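Local structure of copper induced nitroreductase D (Lactococcus lactis, 2WQF) at residues A95-A106 and S170-G180. The protein binds flavin mononucleotide and probably works as an FMN-dependent nitroreductase, made in response to copper and involved in defence against oxidative stress. Numbering follows the deposited sequence.
Sequences AFGTILFFEDQA and SWKLRGQLVFG
The ring of F102 is wedged between two side chains of the antiparallel partner strand: L173 CD1 sits over one face, 3.9 Å from the ring centroid in a CH-pi contact, and W171 brings CE3 over the opposite face, the two ring planes inclined at 54°. With CG anti to the backbone N (chi1 -176°), the L173 side chain is directed to the F102 ring, and the same methyl also touches L100 CB. On the face of the sheet that carries I99 and F101, the hollow over G97, which has no side chain, takes the F179 ring. F179 CG stands between its backbone N and carbonyl carbon (chi1 75°), and the ring leans across to strand 97-104, G97 N lying over one face, while I99 CG1 packs 3.7 Å from F179 CE2 and F96 CD2 closes in on F179 CE1. L177 CB fits against the edge of the F101 ring, 3.7 Å from F101 CE2, and helix 121-143 packs on that ring. Classic bulges interrupt the pairing twice, F96 and G97 facing F179, and R174 and G175 facing F101; at the second, R174 N gives F101 O a bond of 2.8 Å. Where strand 97-104 runs into helix 105-114, D104 is the N-cap: its OD1 accepts from A106 N and, from the opposite face of the carboxylate, from S170 OG at 2.9 Å. These are neighbouring strands of the antiparallel sheet of the FMN-dependent nitroreductase fold, G175 and Q176 bordering flavin-binding H152 and Q151.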
ATOM      1  N   ALA A  95       3.269 -15.189 -19.262  1.00 16.42           N
ATOM      2  CA  ALA A  95       2.376 -15.276 -18.111  1.00 14.10           C
ATOM      3  C   ALA A  95       0.917 -15.424 -18.558  1.00 15.04           C
ATOM      4  O   ALA A  95       0.582 -15.203 -19.717  1.00 15.76           O
ATOM      5  CB  ALA A  95       2.543 -14.035 -17.237  1.00 15.93           C
ATOM      6  N   PHE A  96       0.046 -15.763 -17.623  1.00 13.81           N
ATOM      7  CA  PHE A  96      -1.388 -15.911 -17.920  1.00 13.70           C
ATOM      8  C   PHE A  96      -2.069 -14.572 -18.185  1.00 13.09           C
ATOM      9  O   PHE A  96      -2.960 -14.465 -19.016  1.00 14.24           O
ATOM     10  CB  PHE A  96      -2.094 -16.609 -16.753  1.00 13.03           C
ATOM     11  CG  PHE A  96      -3.534 -16.916 -17.014  1.00 13.29           C
ATOM     12  CD1 PHE A  96      -3.897 -18.008 -17.774  1.00 15.79           C
ATOM     13  CD2 PHE A  96      -4.532 -16.146 -16.443  1.00 18.78           C
ATOM     14  CE1 PHE A  96      -5.218 -18.316 -18.010  1.00 18.31           C
ATOM     15  CE2 PHE A  96      -5.851 -16.442 -16.680  1.00 18.84           C
ATOM     16  CZ  PHE A  96      -6.191 -17.533 -17.457  1.00 19.87           C
ATOM     17  N   GLY A  97      -1.662 -13.540 -17.454  1.00 12.59           N
ATOM     18  CA  GLY A  97      -2.313 -12.252 -17.597  1.00 13.27           C
ATOM     19  C   GLY A  97      -1.537 -11.115 -16.982  1.00 12.03           C
ATOM     20  O   GLY A  97      -0.482 -11.319 -16.358  1.00 12.45           O
ATOM     21  N   THR A  98      -2.099  -9.918 -17.128  1.00 12.55           N
ATOM     22  CA  THR A  98      -1.525  -8.685 -16.577  1.00 11.35           C
ATOM     23  C   THR A  98      -2.678  -7.870 -15.990  1.00 11.71           C
ATOM     24  O   THR A  98      -3.703  -7.649 -16.639  1.00 12.17           O
ATOM     25  CB  THR A  98      -0.742  -7.841 -17.613  1.00 12.80           C
ATOM     26  OG1 THR A  98       0.280  -8.645 -18.206  1.00 14.14           O
ATOM     27  CG2 THR A  98      -0.072  -6.668 -16.969  1.00 14.17           C
ATOM     28  N   ILE A  99      -2.507  -7.421 -14.754  1.00 12.66           N
ATOM     29  CA  ILE A  99      -3.461  -6.531 -14.113  1.00 12.20           C
ATOM     30  C   ILE A  99      -2.865  -5.131 -14.094  1.00 11.76           C
ATOM     31  O   ILE A  99      -1.848  -4.895 -13.438  1.00 13.29           O
ATOM     32  CB  ILE A  99      -3.779  -6.984 -12.691  1.00 11.68           C
ATOM     33  CG1 ILE A  99      -4.263  -8.441 -12.671  1.00 13.28           C
ATOM     34  CG2 ILE A  99      -4.784  -6.027 -12.011  1.00 14.28           C
ATOM     35  CD1 ILE A  99      -4.072  -9.133 -11.316  1.00 18.32           C
ATOM     36  N   LEU A 100      -3.474  -4.216 -14.840  1.00 11.56           N
ATOM     37  CA  LEU A 100      -3.023  -2.824 -14.888  1.00 12.32           C
ATOM     38  C   LEU A 100      -3.809  -2.012 -13.879  1.00 11.66           C
ATOM     39  O   LEU A 100      -5.035  -1.989 -13.889  1.00 13.51           O
ATOM     40  CB  LEU A 100      -3.164  -2.240 -16.290  1.00 12.78           C
ATOM     41  CG  LEU A 100      -2.277  -2.934 -17.352  1.00 14.48           C
ATOM     42  CD1 LEU A 100      -2.958  -4.143 -17.945  1.00 17.53           C
ATOM     43  CD2 LEU A 100      -1.911  -1.951 -18.461  1.00 16.96           C
ATOM     44  N   PHE A 101      -3.065  -1.428 -12.945  1.00 11.49           N
ATOM     45  CA  PHE A 101      -3.597  -0.609 -11.873  1.00 10.39           C
ATOM     46  C   PHE A 101      -3.520   0.851 -12.218  1.00 11.54           C
ATOM     47  O   PHE A 101      -2.456   1.335 -12.558  1.00 12.55           O
ATOM     48  CB  PHE A 101      -2.800  -0.864 -10.594  1.00 11.69           C
ATOM     49  CG  PHE A 101      -3.063  -2.219  -9.974  1.00 10.91           C
ATOM     50  CD1 PHE A 101      -4.092  -2.408  -9.057  1.00 12.00           C
ATOM     51  CD2 PHE A 101      -2.285  -3.311 -10.335  1.00 12.71           C
ATOM     52  CE1 PHE A 101      -4.301  -3.643  -8.491  1.00 12.65           C
ATOM     53  CE2 PHE A 101      -2.475  -4.536  -9.761  1.00 12.79           C
ATOM     54  CZ  PHE A 101      -3.491  -4.718  -8.849  1.00 12.09           C
ATOM     55  N   PHE A 102      -4.657   1.544 -12.091  1.00 11.16           N
ATOM     56  CA  PHE A 102      -4.757   2.966 -12.364  1.00 12.14           C
ATOM     57  C   PHE A 102      -5.344   3.660 -11.130  1.00 12.48           C
ATOM     58  O   PHE A 102      -5.994   3.029 -10.293  1.00 12.47           O
ATOM     59  CB  PHE A 102      -5.692   3.275 -13.550  1.00 12.88           C
ATOM     60  CG  PHE A 102      -5.397   2.521 -14.822  1.00 13.25           C
ATOM     61  CD1 PHE A 102      -4.887   3.179 -15.932  1.00 14.01           C
ATOM     62  CD2 PHE A 102      -5.714   1.181 -14.935  1.00 14.43           C
ATOM     63  CE1 PHE A 102      -4.648   2.484 -17.141  1.00 15.47           C
ATOM     64  CE2 PHE A 102      -5.465   0.484 -16.107  1.00 14.08           C
ATOM     65  CZ  PHE A 102      -4.963   1.135 -17.222  1.00 15.83           C
ATOM     66  N   GLU A 103      -5.133   4.971 -11.039  1.00 12.93           N
ATOM     67  CA  GLU A 103      -5.795   5.804 -10.043  1.00 12.40           C
ATOM     68  C   GLU A 103      -6.639   6.825 -10.795  1.00 13.18           C
ATOM     69  O   GLU A 103      -6.146   7.501 -11.719  1.00 14.62           O
ATOM     70  CB  GLU A 103      -4.773   6.513  -9.154  1.00 13.26           C
ATOM     71  CG  GLU A 103      -4.110   5.568  -8.150  1.00 14.01           C
ATOM     72  CD  GLU A 103      -5.111   5.077  -7.097  1.00 13.47           C
ATOM     73  OE1 GLU A 103      -5.808   5.938  -6.511  1.00 14.30           O
ATOM     74  OE2 GLU A 103      -5.217   3.833  -6.868  1.00 13.32           O
ATOM     75  N   ASP A 104      -7.900   6.956 -10.407  1.00 14.03           N
ATOM     76  CA  ASP A 104      -8.822   7.853 -11.089  1.00 14.66           C
ATOM     77  C   ASP A 104      -8.609   9.320 -10.653  1.00 14.66           C
ATOM     78  O   ASP A 104      -8.991   9.746  -9.558  1.00 15.74           O
ATOM     79  CB  ASP A 104     -10.252   7.397 -10.828  1.00 14.65           C
ATOM     80  CG  ASP A 104     -11.262   8.133 -11.686  1.00 18.77           C
ATOM     81  OD1 ASP A 104     -10.962   9.235 -12.182  1.00 21.32           O
ATOM     82  OD2 ASP A 104     -12.365   7.611 -11.854  1.00 22.02           O
ATOM     83  N   GLN A 105      -7.988  10.078 -11.550  1.00 16.66           N
ATOM     84  CA  GLN A 105      -7.652  11.470 -11.277  1.00 16.54           C
ATOM     85  C   GLN A 105      -8.875  12.379 -11.189  1.00 19.15           C
ATOM     86  O   GLN A 105      -8.809  13.449 -10.583  1.00 19.10           O
ATOM     87  CB  GLN A 105      -6.697  11.994 -12.355  1.00 17.69           C
ATOM     88  CG  GLN A 105      -5.396  11.184 -12.436  1.00 18.68           C
ATOM     89  CD  GLN A 105      -4.704  11.086 -11.092  1.00 17.59           C
ATOM     90  OE1 GLN A 105      -4.237  12.089 -10.540  1.00 22.73           O
ATOM     91  NE2 GLN A 105      -4.633   9.877 -10.557  1.00 18.21           N
ATOM     92  N   ALA A 106      -9.982  11.966 -11.795  1.00 18.18           N
ATOM     93  CA  ALA A 106     -11.199  12.767 -11.713  1.00 19.89           C
ATOM     94  C   ALA A 106     -11.751  12.779 -10.282  1.00 18.82           C
ATOM     95  O   ALA A 106     -12.231  13.798  -9.771  1.00 20.63           O
ATOM     96  CB  ALA A 106     -12.244  12.257 -12.702  1.00 20.86           C
ATOM     97  N   SER A 170      -9.126   9.905 -17.434  1.00 18.54           N
ATOM     98  CA  SER A 170      -8.853  10.170 -16.027  1.00 20.50           C
ATOM     99  C   SER A 170      -8.125   9.020 -15.325  1.00 17.79           C
ATOM    100  O   SER A 170      -7.640   9.187 -14.211  1.00 19.95           O
ATOM    101  CB  SER A 170     -10.161  10.483 -15.280  1.00 23.47           C
ATOM    102  OG  SER A 170     -10.954   9.324 -15.093  1.00 25.93           O
ATOM    103  N   TRP A 171      -8.072   7.844 -15.953  1.00 16.25           N
ATOM    104  CA  TRP A 171      -7.341   6.715 -15.393  1.00 15.59           C
ATOM    105  C   TRP A 171      -5.826   6.861 -15.590  1.00 16.88           C
ATOM    106  O   TRP A 171      -5.329   6.808 -16.711  1.00 19.20           O
ATOM    107  CB  TRP A 171      -7.800   5.396 -16.006  1.00 16.44           C
ATOM    108  CG  TRP A 171      -9.182   4.935 -15.610  1.00 17.53           C
ATOM    109  CD1 TRP A 171     -10.229   5.707 -15.171  1.00 18.47           C
ATOM    110  CD2 TRP A 171      -9.678   3.591 -15.672  1.00 16.89           C
ATOM    111  NE1 TRP A 171     -11.339   4.915 -14.946  1.00 20.07           N
ATOM    112  CE2 TRP A 171     -11.021   3.616 -15.247  1.00 17.68           C
ATOM    113  CE3 TRP A 171      -9.104   2.364 -16.017  1.00 14.57           C
ATOM    114  CZ2 TRP A 171     -11.789   2.468 -15.168  1.00 19.85           C
ATOM    115  CZ3 TRP A 171      -9.877   1.226 -15.950  1.00 20.86           C
ATOM    116  CH2 TRP A 171     -11.205   1.284 -15.526  1.00 22.83           C
ATOM    117  N   LYS A 172      -5.104   7.058 -14.491  1.00 16.16           N
ATOM    118  CA  LYS A 172      -3.658   7.267 -14.532  1.00 16.27           C
ATOM    119  C   LYS A 172      -2.961   5.970 -14.167  1.00 13.96           C
ATOM    120  O   LYS A 172      -3.081   5.496 -13.046  1.00 14.07           O
ATOM    121  CB  LYS A 172      -3.248   8.374 -13.582  1.00 18.10           C
ATOM    122  CG  LYS A 172      -1.761   8.665 -13.577  1.00 17.13           C
ATOM    123  CD  LYS A 172      -1.422   9.695 -12.517  1.00 20.45           C
ATOM    124  CE  LYS A 172       0.064  10.047 -12.514  1.00 24.31           C
ATOM    125  NZ  LYS A 172       0.403  11.017 -11.423  1.00 37.66           N
ATOM    126  N   LEU A 173      -2.258   5.387 -15.133  1.00 13.86           N
ATOM    127  CA  LEU A 173      -1.627   4.085 -14.944  1.00 13.90           C
ATOM    128  C   LEU A 173      -0.519   4.174 -13.909  1.00 15.18           C
ATOM    129  O   LEU A 173       0.333   5.057 -13.994  1.00 13.87           O
ATOM    130  CB  LEU A 173      -1.062   3.595 -16.295  1.00 15.04           C
ATOM    131  CG  LEU A 173      -0.438   2.192 -16.284  1.00 15.47           C
ATOM    132  CD1 LEU A 173      -1.398   1.116 -15.793  1.00 15.30           C
ATOM    133  CD2 LEU A 173       0.021   1.864 -17.717  1.00 15.59           C
ATOM    134  N   ARG A 174      -0.506   3.245 -12.956  1.00 14.31           N
ATOM    135  CA  ARG A 174       0.512   3.220 -11.896  1.00 12.83           C
ATOM    136  C   ARG A 174       1.414   1.982 -11.849  1.00 14.83           C
ATOM    137  O   ARG A 174       2.531   2.050 -11.345  1.00 15.92           O
ATOM    138  CB  ARG A 174      -0.136   3.347 -10.518  1.00 14.07           C
ATOM    139  CG  ARG A 174      -1.117   4.468 -10.360  1.00 15.31           C
ATOM    140  CD  ARG A 174      -0.598   5.797 -10.828  1.00 15.35           C
ATOM    141  NE  ARG A 174       0.583   6.287 -10.124  1.00 17.30           N
ATOM    142  CZ  ARG A 174       1.696   6.749 -10.712  1.00 16.78           C
ATOM    143  NH1 ARG A 174       1.880   6.658 -12.029  1.00 18.14           N
ATOM    144  NH2 ARG A 174       2.666   7.284  -9.988  1.00 16.40           N
ATOM    145  N   GLY A 175       0.969   0.856 -12.363  1.00 14.39           N
ATOM    146  CA  GLY A 175       1.695  -0.388 -12.180  1.00 14.05           C
ATOM    147  C   GLY A 175       1.045  -1.498 -12.994  1.00 13.72           C
ATOM    148  O   GLY A 175      -0.138  -1.416 -13.324  1.00 14.03           O
ATOM    149  N   GLN A 176       1.818  -2.525 -13.327  1.00 12.08           N
ATOM    150  CA  GLN A 176       1.317  -3.675 -14.073  1.00 13.88           C
ATOM    151  C   GLN A 176       1.747  -4.949 -13.385  1.00 13.66           C
ATOM    152  O   GLN A 176       2.927  -5.299 -13.344  1.00 14.19           O
ATOM    153  CB  GLN A 176       1.800  -3.665 -15.523  1.00 13.54           C
ATOM    154  CG  GLN A 176       1.453  -2.387 -16.259  1.00 16.11           C
ATOM    155  CD  GLN A 176       2.518  -1.320 -16.081  1.00 15.15           C
ATOM    156  OE1 GLN A 176       3.686  -1.557 -16.362  1.00 15.73           O
ATOM    157  NE2 GLN A 176       2.116  -0.146 -15.636  1.00 16.06           N
ATOM    158  N   LEU A 177       0.771  -5.657 -12.841  1.00 12.50           N
ATOM    159  CA  LEU A 177       1.042  -6.875 -12.097  1.00 11.80           C
ATOM    160  C   LEU A 177       0.842  -8.071 -13.037  1.00 10.63           C
ATOM    161  O   LEU A 177      -0.272  -8.410 -13.408  1.00 12.24           O
ATOM    162  CB  LEU A 177       0.152  -6.964 -10.867  1.00 11.45           C
ATOM    163  CG  LEU A 177       0.480  -8.091  -9.904  1.00 11.68           C
ATOM    164  CD1 LEU A 177       1.791  -7.869  -9.142  1.00 12.81           C
ATOM    165  CD2 LEU A 177      -0.688  -8.282  -8.909  1.00 13.33           C
ATOM    166  N   VAL A 178       1.958  -8.646 -13.472  1.00 11.05           N
ATOM    167  CA  VAL A 178       2.008  -9.805 -14.347  1.00 10.79           C
ATOM    168  C   VAL A 178       1.863 -11.050 -13.477  1.00 10.96           C
ATOM    169  O   VAL A 178       2.532 -11.174 -12.453  1.00 13.16           O
ATOM    170  CB  VAL A 178       3.343  -9.846 -15.097  1.00 13.44           C
ATOM    171  CG1 VAL A 178       3.399 -11.021 -16.035  1.00 14.58           C
ATOM    172  CG2 VAL A 178       3.521  -8.570 -15.894  1.00 16.01           C
ATOM    173  N   PHE A 179       0.948 -11.950 -13.848  1.00 10.78           N
ATOM    174  CA  PHE A 179       0.622 -13.094 -13.001  1.00 10.63           C
ATOM    175  C   PHE A 179       0.395 -14.362 -13.790  1.00 11.67           C
ATOM    176  O   PHE A 179       0.069 -14.346 -14.980  1.00 11.49           O
ATOM    177  CB  PHE A 179      -0.579 -12.789 -12.094  1.00 11.81           C
ATOM    178  CG  PHE A 179      -1.909 -12.795 -12.804  1.00 12.17           C
ATOM    179  CD1 PHE A 179      -2.695 -13.934 -12.786  1.00 13.30           C
ATOM    180  CD2 PHE A 179      -2.343 -11.683 -13.517  1.00 12.69           C
ATOM    181  CE1 PHE A 179      -3.927 -13.950 -13.433  1.00 14.81           C
ATOM    182  CE2 PHE A 179      -3.571 -11.697 -14.193  1.00 14.42           C
ATOM    183  CZ  PHE A 179      -4.346 -12.842 -14.152  1.00 15.21           C
ATOM    184  N   GLY A 180       0.610 -15.483 -13.123  1.00 11.47           N
ATOM    185  CA  GLY A 180       0.420 -16.779 -13.753  1.00 12.54           C
ATOM    186  C   GLY A 180       0.854 -17.921 -12.877  1.00 12.35           C
ATOM    187  O   GLY A 180       1.066 -17.757 -11.683  1.00 12.63           O
TER
HETATM  188  O   HOH W   1     -13.977   5.256 -13.685  1.00 38.55           O